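Local coordinates for DyP-type peroxidase (Pleurotus ostreatus PC15, PDB 6FSK), which uses heme b as a peroxidase of the dye-decolorizing family, and probably oxidises Mn(II) as well as dyes, at residues Phe26-Lys35 / Phe79-Leu87; Phe34-Ile45 / Ile475-Ile484. The protein carries 1 engineered substitution. All coordinates share one frame; numbering follows the deposited sequence.

Interaction 1 (Phe26-Lys35 / Phe79-Leu87); sequences FDVTNVDQFK and FSHLGLQKL
The carbonyl oxygen of Leu87, just past helix 81-86, accepts a hydrogen bond from the ammonium group of Lys35, NZ to O at 3.2 Å. The donor lies in the plane of the carbonyl, with a C=O...N angle of 159°, nearly in line with the C=O bond. Lys35 spans the gap with its chain extended beyond CG, and this is the one hydrogen bond that joins 26-35 to 79-87. The rest of the contact is mostly apolar. Leu87 sends CD2 among Val28, Val31 and Phe34, closest to Phe34 CD2 at 3.6 Å, while its CD1 also reaches the Phe34 ring at CE2. With CG anti to the backbone N (chi1 177°), Phe34 swings its ring off helix 31-41 toward Phe79. The two rings come from opposite directions, and Phe34 CZ and Phe79 CZ, 3.9 Å apart, each lie at the edge of the other ring, in its plane; Phe79 CE1 is also near Phe34 CZ. One face of the Phe34 ring receives Val28 CG2 over its centre, and Phe26 brings its CZ to within 4.0 Å of the same Phe79 CE1. Lys86 borders this core with its aliphatic part: the chain bends at chi2 (71°), so that CG lies by Val28 CB and CE approaches Val28 O and Val31 CG2. Each helix start is capped from its own segment, by Asn30 OD1 taking Gln33 N and by Ser80 OG taking Gly83 N at 3.0 Å. The contact thus joins two strand-to-helix turns of the ferredoxin-like DyP domain, and the ring of Phe157 also meets that of Phe34. Three phenylalanines, two valines and a leucine supply most of the adhesion, whereas the lone lysine bond ties helix 31-41 to the C-terminal end of helix 81-86, whose dipole would probably favour a positive charge there.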
loop_
_atom_site.group_PDB
_atom_site.type_symbol
_atom_site.label_atom_id
_atom_site.label_comp_id
_atom_site.label_asym_id
_atom_site.label_seq_id
_atom_site.Cartn_x
_atom_site.Cartn_y
_atom_site.Cartn_z
ATOM N N PHE A 26 -10.411 14.050 -9.629
ATOM C CA PHE A 26 -11.305 14.831 -10.465
ATOM C C PHE A 26 -12.659 14.206 -10.583
ATOM O O PHE A 26 -12.906 12.976 -10.328
ATOM C CB PHE A 26 -10.669 15.049 -11.836
ATOM C CG PHE A 26 -10.552 13.785 -12.665
ATOM C CD1 PHE A 26 -11.546 13.380 -13.506
ATOM C CD2 PHE A 26 -9.394 13.056 -12.654
ATOM C CE1 PHE A 26 -11.398 12.248 -14.270
ATOM C CE2 PHE A 26 -9.238 11.928 -13.385
ATOM C CZ PHE A 26 -10.240 11.517 -14.201
ATOM N N ASP A 27 -13.615 15.056 -11.007
ATOM C CA ASP A 27 -14.939 14.649 -11.473
ATOM C C ASP A 27 -15.023 15.037 -12.955
ATOM O O ASP A 27 -14.373 15.965 -13.421
ATOM C CB ASP A 27 -16.062 15.318 -10.782
ATOM C CG ASP A 27 -16.226 14.914 -9.396
ATOM O OD1 ASP A 27 -15.971 13.713 -9.028
ATOM O OD2 ASP A 27 -16.632 15.819 -8.574
ATOM N N VAL A 28 -15.713 14.171 -13.711
ATOM C CA VAL A 28 -16.046 14.395 -15.126
ATOM C C VAL A 28 -17.273 15.256 -15.155
ATOM O O VAL A 28 -18.297 14.866 -14.610
ATOM C CB VAL A 28 -16.329 13.061 -15.863
ATOM C CG1 VAL A 28 -16.684 13.380 -17.338
ATOM C CG2 VAL A 28 -15.062 12.193 -15.856
ATOM N N THR A 29 -17.178 16.424 -15.813
ATOM C CA THR A 29 -18.318 17.348 -15.908
ATOM C C THR A 29 -19.036 17.333 -17.287
ATOM O O THR A 29 -20.213 17.705 -17.349
ATOM C CB THR A 29 -17.926 18.793 -15.521
ATOM O OG1 THR A 29 -16.855 19.234 -16.326
ATOM C CG2 THR A 29 -17.470 18.870 -14.059
ATOM N N ASN A 30 -18.342 16.933 -18.360
ATOM C CA ASN A 30 -18.923 16.837 -19.696
ATOM C C ASN A 30 -18.303 15.540 -20.290
ATOM O O ASN A 30 -17.135 15.512 -20.631
ATOM C CB ASN A 30 -18.511 18.090 -20.418
ATOM C CG ASN A 30 -18.952 18.113 -21.847
ATOM O OD1 ASN A 30 -19.163 17.049 -22.515
ATOM N ND2 ASN A 30 -19.058 19.315 -22.342
ATOM N N VAL A 31 -19.116 14.518 -20.342
ATOM C CA VAL A 31 -18.679 13.159 -20.710
ATOM C C VAL A 31 -18.150 13.187 -22.127
ATOM O O VAL A 31 -17.094 12.664 -22.448
ATOM C CB VAL A 31 -19.805 12.185 -20.597
ATOM C CG1 VAL A 31 -19.487 10.818 -21.275
ATOM C CG2 VAL A 31 -20.293 12.041 -19.150
ATOM N N ASP A 32 -18.928 13.719 -23.091
ATOM C CA ASP A 32 -18.433 13.531 -24.463
ATOM C C ASP A 32 -17.216 14.414 -24.722
ATOM O O ASP A 32 -16.338 14.070 -25.495
ATOM C CB ASP A 32 -19.556 13.742 -25.525
ATOM C CG ASP A 32 -20.707 12.732 -25.415
ATOM O OD1 ASP A 32 -20.552 11.515 -25.128
ATOM O OD2 ASP A 32 -21.864 13.185 -25.657
ATOM N N GLN A 33 -17.089 15.577 -24.071
ATOM C CA GLN A 33 -15.922 16.357 -24.235
ATOM C C GLN A 33 -14.694 15.683 -23.542
ATOM O O GLN A 33 -13.586 15.777 -24.016
ATOM C CB GLN A 33 -16.121 17.671 -23.569
ATOM C CG GLN A 33 -14.990 18.619 -23.859
ATOM C CD GLN A 33 -15.270 19.990 -23.267
ATOM O OE1 GLN A 33 -16.070 20.125 -22.302
ATOM N NE2 GLN A 33 -14.649 20.999 -23.829
ATOM N N PHE A 34 -14.986 15.048 -22.417
ATOM C CA PHE A 34 -13.950 14.299 -21.704
ATOM C C PHE A 34 -13.362 13.247 -22.601
ATOM O O PHE A 34 -12.119 13.110 -22.722
ATOM C CB PHE A 34 -14.501 13.655 -20.423
ATOM C CG PHE A 34 -13.471 12.799 -19.703
ATOM C CD1 PHE A 34 -12.522 13.402 -18.929
ATOM C CD2 PHE A 34 -13.441 11.418 -19.847
ATOM C CE1 PHE A 34 -11.531 12.638 -18.302
ATOM C CE2 PHE A 34 -12.533 10.653 -19.163
ATOM C CZ PHE A 34 -11.572 11.273 -18.393
ATOM N N LYS A 35 -14.250 12.508 -23.274
ATOM C CA LYS A 35 -13.746 11.428 -24.145
ATOM C C LYS A 35 -13.007 11.973 -25.306
ATOM O O LYS A 35 -11.997 11.472 -25.691
ATOM C CB LYS A 35 -14.851 10.502 -24.550
ATOM C CG LYS A 35 -15.511 9.740 -23.432
ATOM C CD LYS A 35 -16.522 8.762 -23.984
ATOM C CE LYS A 35 -17.290 8.166 -22.861
ATOM N NZ LYS A 35 -18.053 6.944 -23.227
ATOM N N PHE A 79 -9.641 5.118 -12.672
ATOM C CA PHE A 79 -11.035 5.512 -12.597
ATOM C C PHE A 79 -11.789 4.761 -11.552
ATOM O O PHE A 79 -11.675 3.505 -11.414
ATOM C CB PHE A 79 -11.748 5.254 -13.961
ATOM C CG PHE A 79 -11.277 6.127 -15.043
ATOM C CD1 PHE A 79 -11.862 7.370 -15.236
ATOM C CD2 PHE A 79 -10.219 5.763 -15.819
ATOM C CE1 PHE A 79 -11.388 8.225 -16.207
ATOM C CE2 PHE A 79 -9.734 6.598 -16.834
ATOM C CZ PHE A 79 -10.317 7.860 -16.989
ATOM N N SER A 80 -12.650 5.481 -10.799
ATOM C CA SER A 80 -13.466 4.816 -9.825
ATOM C C SER A 80 -14.729 4.227 -10.421
ATOM O O SER A 80 -15.073 4.500 -11.550
ATOM C CB SER A 80 -13.889 5.816 -8.725
ATOM O OG SER A 80 -14.843 6.754 -9.302
ATOM N N HIS A 81 -15.469 3.477 -9.611
ATOM C CA HIS A 81 -16.726 2.918 -10.090
ATOM C C HIS A 81 -17.697 4.016 -10.402
ATOM O O HIS A 81 -18.332 3.989 -11.442
ATOM C CB HIS A 81 -17.289 1.985 -9.087
ATOM C CG HIS A 81 -18.676 1.512 -9.445
ATOM N ND1 HIS A 81 -18.921 0.571 -10.417
ATOM C CD2 HIS A 81 -19.870 1.902 -8.982
ATOM C CE1 HIS A 81 -20.226 0.357 -10.507
ATOM N NE2 HIS A 81 -20.826 1.135 -9.628
ATOM N N LEU A 82 -17.693 5.038 -9.569
ATOM C CA LEU A 82 -18.555 6.187 -9.874
ATOM C C LEU A 82 -18.159 6.812 -11.187
ATOM O O LEU A 82 -19.003 7.341 -11.962
ATOM C CB LEU A 82 -18.466 7.211 -8.753
ATOM C CG LEU A 82 -19.070 6.743 -7.432
ATOM C CD1 LEU A 82 -18.531 7.543 -6.274
ATOM C CD2 LEU A 82 -20.590 6.768 -7.449
ATOM N N GLY A 83 -16.896 6.919 -11.470
ATOM C CA GLY A 83 -16.472 7.489 -12.712
ATOM C C GLY A 83 -16.816 6.659 -13.944
ATOM O O GLY A 83 -17.216 7.194 -14.997
ATOM N N LEU A 84 -16.652 5.353 -13.818
ATOM C CA LEU A 84 -17.119 4.440 -14.863
ATOM C C LEU A 84 -18.580 4.639 -15.140
ATOM O O LEU A 84 -18.961 4.788 -16.316
ATOM C CB LEU A 84 -16.794 2.961 -14.543
ATOM C CG LEU A 84 -15.254 2.673 -14.463
ATOM C CD1 LEU A 84 -15.187 1.174 -14.125
ATOM C CD2 LEU A 84 -14.480 3.031 -15.669
ATOM N N GLN A 85 -19.380 4.653 -14.091
ATOM C CA GLN A 85 -20.826 4.913 -14.257
ATOM C C GLN A 85 -21.080 6.259 -14.966
ATOM O O GLN A 85 -21.933 6.361 -15.916
ATOM C CB GLN A 85 -21.507 4.904 -12.937
ATOM C CG GLN A 85 -21.518 3.539 -12.195
ATOM C CD GLN A 85 -22.652 2.591 -12.591
ATOM O OE1 GLN A 85 -22.480 1.648 -13.394
ATOM N NE2 GLN A 85 -23.817 2.829 -12.013
ATOM N N LYS A 86 -20.381 7.308 -14.569
ATOM C CA LYS A 86 -20.628 8.627 -15.177
ATOM C C LYS A 86 -20.319 8.549 -16.653
ATOM O O LYS A 86 -21.006 9.175 -17.477
ATOM C CB LYS A 86 -19.728 9.688 -14.516
ATOM C CG LYS A 86 -19.757 11.062 -15.141
ATOM C CD LYS A 86 -21.105 11.738 -14.857
ATOM C CE LYS A 86 -21.111 13.132 -15.480
ATOM N NZ LYS A 86 -22.420 13.747 -15.100
ATOM N N LEU A 87 -19.322 7.785 -17.056
ATOM C CA LEU A 87 -18.890 7.690 -18.421
ATOM C C LEU A 87 -19.783 6.684 -19.267
ATOM O O LEU A 87 -19.497 6.516 -20.419
ATOM C CB LEU A 87 -17.403 7.271 -18.503
ATOM C CG LEU A 87 -16.363 8.269 -17.972
ATOM C CD1 LEU A 87 -14.966 7.697 -17.878
ATOM C CD2 LEU A 87 -16.312 9.512 -18.833
#

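Interaction 2 (Phe34-Ile45 / Ile475-Ile484); sequences FKANMAHFIPHI and ITALKTKFAI
Ile42 turns its CB toward the C-terminal helix 475-481 and divides there. CG2 meets Lys479, 3.9 Å from NZ and about as far from CG, and touches Ile475 CG2; CG1 lies against Leu478 CB. At the tip, CD1 sits 3.6 Å from Leu478 CB, close to the Leu478 carbonyl, and reaches Ala483 CB. Having CG1 anti to the carbonyl carbon (chi1 -72°) directs this longer branch between Leu478 and Ala483. Replacing Ile42 with an alanine would probably open a gap between Leu478 and Ala483 and strip both of the contact made by the CD1 branch. Next to it, Ile45 and Leu478 meet tip to tip, CD1 to CD1 at a tight 3.4 Å. Met38, bent at chi2 and chi3, brings CE to Leu478 CD2 and Phe482 CB. Beyond the helix the chain end runs over 34-39: Ile484 N donates to Lys35 O at 3.1 Å, from well above the carbonyl plane, and a water bridges Ala36 O and Ile484 O. Phe482 O is buried without a hydrogen-bonding partner, met by a CA-H...O contact from Lys35 and by Met38 CB and CG. The C-terminus is therefore held to helix 31-41 mainly by apolar packing, with one direct backbone bond and a water bridge at its last residue.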
loop_
_atom_site.group_PDB
_atom_site.type_symbol
_atom_site.label_atom_id
_atom_site.label_comp_id
_atom_site.label_asym_id
_atom_site.label_seq_id
_atom_site.Cartn_x
_atom_site.Cartn_y
_atom_site.Cartn_z
ATOM N N PHE A 34 -14.986 15.048 -22.417
ATOM C CA PHE A 34 -13.950 14.299 -21.704
ATOM C C PHE A 34 -13.362 13.247 -22.601
ATOM O O PHE A 34 -12.119 13.110 -22.722
ATOM C CB PHE A 34 -14.501 13.655 -20.423
ATOM C CG PHE A 34 -13.471 12.799 -19.703
ATOM C CD1 PHE A 34 -12.522 13.402 -18.929
ATOM C CD2 PHE A 34 -13.441 11.418 -19.847
ATOM C CE1 PHE A 34 -11.531 12.638 -18.302
ATOM C CE2 PHE A 34 -12.533 10.653 -19.163
ATOM C CZ PHE A 34 -11.572 11.273 -18.393
ATOM N N LYS A 35 -14.250 12.508 -23.274
ATOM C CA LYS A 35 -13.746 11.428 -24.145
ATOM C C LYS A 35 -13.007 11.973 -25.306
ATOM O O LYS A 35 -11.997 11.472 -25.691
ATOM C CB LYS A 35 -14.851 10.502 -24.550
ATOM C CG LYS A 35 -15.511 9.740 -23.432
ATOM C CD LYS A 35 -16.522 8.762 -23.984
ATOM C CE LYS A 35 -17.290 8.166 -22.861
ATOM N NZ LYS A 35 -18.053 6.944 -23.227
ATOM N N ALA A 36 -13.421 13.131 -25.872
ATOM C CA ALA A 36 -12.628 13.706 -26.928
ATOM C C ALA A 36 -11.231 14.158 -26.405
ATOM O O ALA A 36 -10.215 14.008 -27.068
ATOM C CB ALA A 36 -13.394 14.893 -27.553
ATOM N N ASN A 37 -11.181 14.786 -25.181
ATOM C CA ASN A 37 -9.963 15.249 -24.642
ATOM C C ASN A 37 -8.973 14.061 -24.284
ATOM O O ASN A 37 -7.762 14.143 -24.409
ATOM C CB ASN A 37 -10.232 16.063 -23.365
ATOM C CG ASN A 37 -10.966 17.350 -23.604
ATOM O OD1 ASN A 37 -11.104 17.861 -24.759
ATOM N ND2 ASN A 37 -11.462 17.903 -22.551
ATOM N N MET A 38 -9.588 12.961 -23.907
ATOM C CA MET A 38 -8.860 11.756 -23.554
ATOM C C MET A 38 -7.994 11.316 -24.714
ATOM O O MET A 38 -6.877 10.840 -24.551
ATOM C CB MET A 38 -9.749 10.621 -23.175
ATOM C CG MET A 38 -10.174 10.643 -21.717
ATOM S SD MET A 38 -8.858 10.376 -20.502
ATOM C CE MET A 38 -8.384 8.651 -20.777
ATOM N N ALA A 39 -8.447 11.532 -25.924
ATOM C CA ALA A 39 -7.560 11.173 -27.045
ATOM C C ALA A 39 -6.234 11.831 -27.120
ATOM O O ALA A 39 -5.254 11.256 -27.569
ATOM C CB ALA A 39 -8.335 11.376 -28.354
ATOM N N HIS A 40 -6.172 13.079 -26.656
ATOM C CA HIS A 40 -4.990 13.799 -26.580
ATOM C C HIS A 40 -4.158 13.481 -25.361
ATOM O O HIS A 40 -2.962 13.666 -25.381
ATOM C CB HIS A 40 -5.313 15.284 -26.576
ATOM C CG HIS A 40 -5.822 15.733 -27.896
ATOM N ND1 HIS A 40 -7.154 15.932 -28.149
ATOM C CD2 HIS A 40 -5.174 15.869 -29.079
ATOM C CE1 HIS A 40 -7.302 16.261 -29.423
ATOM N NE2 HIS A 40 -6.118 16.212 -30.007
ATOM N N PHE A 41 -4.812 13.032 -24.291
ATOM C CA PHE A 41 -4.133 12.644 -23.055
ATOM C C PHE A 41 -3.401 11.304 -23.200
ATOM O O PHE A 41 -2.289 11.167 -22.706
ATOM C CB PHE A 41 -5.167 12.560 -21.940
ATOM C CG PHE A 41 -4.615 12.121 -20.571
ATOM C CD1 PHE A 41 -3.409 12.575 -20.088
ATOM C CD2 PHE A 41 -5.344 11.263 -19.844
ATOM C CE1 PHE A 41 -2.952 12.187 -18.831
ATOM C CE2 PHE A 41 -4.917 10.886 -18.569
ATOM C CZ PHE A 41 -3.688 11.312 -18.131
ATOM N N ILE A 42 -4.006 10.333 -23.859
ATOM C CA ILE A 42 -3.497 8.976 -23.830
ATOM C C ILE A 42 -2.037 8.824 -24.239
ATOM O O ILE A 42 -1.265 8.107 -23.608
ATOM C CB ILE A 42 -4.469 8.016 -24.591
ATOM C CG1 ILE A 42 -5.736 7.795 -23.815
ATOM C CG2 ILE A 42 -3.769 6.656 -24.920
ATOM C CD1 ILE A 42 -6.900 7.294 -24.647
ATOM N N PRO A 43 -1.537 9.536 -25.279
ATOM C CA PRO A 43 -0.131 9.423 -25.646
ATOM C C PRO A 43 0.884 9.895 -24.629
ATOM O O PRO A 43 2.050 9.587 -24.776
ATOM C CB PRO A 43 -0.020 10.271 -26.944
ATOM C CG PRO A 43 -1.355 10.344 -27.416
ATOM C CD PRO A 43 -2.292 10.322 -26.263
ATOM N N HIS A 44 0.443 10.651 -23.590
ATOM C CA HIS A 44 1.270 11.024 -22.468
ATOM C C HIS A 44 1.440 9.935 -21.379
ATOM O O HIS A 44 2.349 10.084 -20.540
ATOM C CB HIS A 44 0.628 12.198 -21.754
ATOM C CG HIS A 44 0.800 13.497 -22.460
ATOM N ND1 HIS A 44 -0.079 13.973 -23.408
ATOM C CD2 HIS A 44 1.778 14.415 -22.353
ATOM C CE1 HIS A 44 0.365 15.131 -23.882
ATOM N NE2 HIS A 44 1.477 15.438 -23.238
ATOM N N ILE A 45 0.640 8.892 -21.409
ATOM C CA ILE A 45 0.619 7.903 -20.277
ATOM C C ILE A 45 1.848 7.020 -20.299
ATOM O O ILE A 45 2.217 6.528 -21.386
ATOM C CB ILE A 45 -0.662 7.095 -20.300
ATOM C CG1 ILE A 45 -1.833 8.010 -20.058
ATOM C CG2 ILE A 45 -0.673 5.957 -19.251
ATOM C CD1 ILE A 45 -3.169 7.397 -20.260
ATOM N N ILE A 475 -3.814 0.633 -22.049
ATOM C CA ILE A 475 -3.773 1.660 -23.077
ATOM C C ILE A 475 -4.858 1.384 -24.133
ATOM O O ILE A 475 -5.609 2.297 -24.472
ATOM C CB ILE A 475 -2.394 1.791 -23.685
ATOM C CG1 ILE A 475 -1.279 2.099 -22.620
ATOM C CG2 ILE A 475 -2.421 2.812 -24.817
ATOM C CD1 ILE A 475 -1.565 3.391 -21.877
ATOM N N THR A 476 -5.008 0.159 -24.626
ATOM C CA THR A 476 -6.092 -0.037 -25.607
ATOM C C THR A 476 -7.499 0.125 -24.992
ATOM O O THR A 476 -8.405 0.554 -25.686
ATOM C CB THR A 476 -6.003 -1.354 -26.346
ATOM O OG1 THR A 476 -5.979 -2.373 -25.395
ATOM C CG2 THR A 476 -4.783 -1.427 -27.171
ATOM N N ALA A 477 -7.712 -0.161 -23.690
ATOM C CA ALA A 477 -8.968 0.126 -23.042
ATOM C C ALA A 477 -9.247 1.631 -23.057
ATOM O O ALA A 477 -10.379 2.041 -23.366
ATOM C CB ALA A 477 -9.037 -0.379 -21.618
ATOM N N LEU A 478 -8.247 2.424 -22.713
ATOM C CA LEU A 478 -8.429 3.885 -22.734
ATOM C C LEU A 478 -8.815 4.364 -24.164
ATOM O O LEU A 478 -9.680 5.236 -24.300
ATOM C CB LEU A 478 -7.238 4.603 -22.213
ATOM C CG LEU A 478 -6.804 4.322 -20.770
ATOM C CD1 LEU A 478 -5.451 4.904 -20.426
ATOM C CD2 LEU A 478 -7.825 4.873 -19.834
ATOM N N LYS A 479 -8.150 3.833 -25.164
ATOM C CA LYS A 479 -8.399 4.286 -26.541
ATOM C C LYS A 479 -9.775 3.902 -27.016
ATOM O O LYS A 479 -10.430 4.697 -27.712
ATOM C CB LYS A 479 -7.329 3.768 -27.485
ATOM C CG LYS A 479 -5.950 4.394 -27.367
ATOM C CD LYS A 479 -5.025 3.734 -28.384
ATOM C CE LYS A 479 -3.556 3.861 -28.180
ATOM N NZ LYS A 479 -3.050 5.190 -28.460
ATOM N N THR A 480 -10.261 2.748 -26.604
ATOM C CA THR A 480 -11.533 2.239 -27.113
ATOM C C THR A 480 -12.755 2.519 -26.287
ATOM O O THR A 480 -13.920 2.580 -26.810
ATOM C CB THR A 480 -11.433 0.702 -27.336
ATOM O OG1 THR A 480 -11.146 0.010 -26.110
ATOM C CG2 THR A 480 -10.380 0.403 -28.306
ATOM N N LYS A 481 -12.610 2.634 -24.962
ATOM C CA LYS A 481 -13.754 2.839 -24.099
ATOM C C LYS A 481 -13.823 4.217 -23.451
ATOM O O LYS A 481 -14.903 4.626 -23.029
ATOM C CB LYS A 481 -13.817 1.803 -22.983
ATOM C CG LYS A 481 -13.816 0.358 -23.456
ATOM C CD LYS A 481 -15.098 -0.046 -24.178
ATOM C CE LYS A 481 -16.294 -0.043 -23.235
ATOM N NZ LYS A 481 -17.490 -0.687 -23.848
ATOM N N PHE A 482 -12.680 4.872 -23.355
ATOM C CA PHE A 482 -12.589 6.144 -22.624
ATOM C C PHE A 482 -12.364 7.351 -23.564
ATOM O O PHE A 482 -12.211 8.467 -23.077
ATOM C CB PHE A 482 -11.495 6.092 -21.570
ATOM C CG PHE A 482 -11.782 5.116 -20.486
ATOM C CD1 PHE A 482 -11.565 3.749 -20.675
ATOM C CD2 PHE A 482 -12.189 5.501 -19.232
ATOM C CE1 PHE A 482 -11.818 2.832 -19.639
ATOM C CE2 PHE A 482 -12.492 4.636 -18.278
ATOM C CZ PHE A 482 -12.283 3.260 -18.398
ATOM N N ALA A 483 -12.207 7.149 -24.875
ATOM C CA ALA A 483 -11.770 8.199 -25.801
ATOM C C ALA A 483 -12.625 8.146 -27.065
ATOM O O ALA A 483 -13.159 7.106 -27.387
ATOM C CB ALA A 483 -10.327 8.028 -26.206
ATOM N N ILE A 484 -12.696 9.270 -27.773
ATOM C CA ILE A 484 -13.351 9.282 -29.126
ATOM C C ILE A 484 -12.416 9.903 -30.132
ATOM O O ILE A 484 -11.768 10.895 -29.776
ATOM C CB ILE A 484 -14.751 9.965 -29.149
ATOM C CG1 ILE A 484 -14.686 11.433 -28.753
ATOM C CG2 ILE A 484 -15.778 9.165 -28.324
ATOM C CD1 ILE A 484 -16.030 12.097 -28.471
HETATM O O HOH W 1 -10.386 13.798 -29.799
#

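In the fold
Helix 31-41 serves both interactions, whose centres lie 12 Å apart and which share Phe34 and Lys35. Along the chain their segments alternate: 26-35, 34-45, 79-87, then 475-484 at the very end, so interaction 1 is local to the N-terminal DyP domain while interaction 2 brings the C-terminus back onto it. Phe482 joins the two, packing against Phe79, Leu84 and Leu87. Strands 20-28, 74-80 and 462-472, which lead into these helices, belong to one antiparallel sheet of eight strands, where 74-80 and 462-472 are neighbours. Both contacts lie away from the heme pocket, and together they pack the start and the end of the chain around helix 31-41.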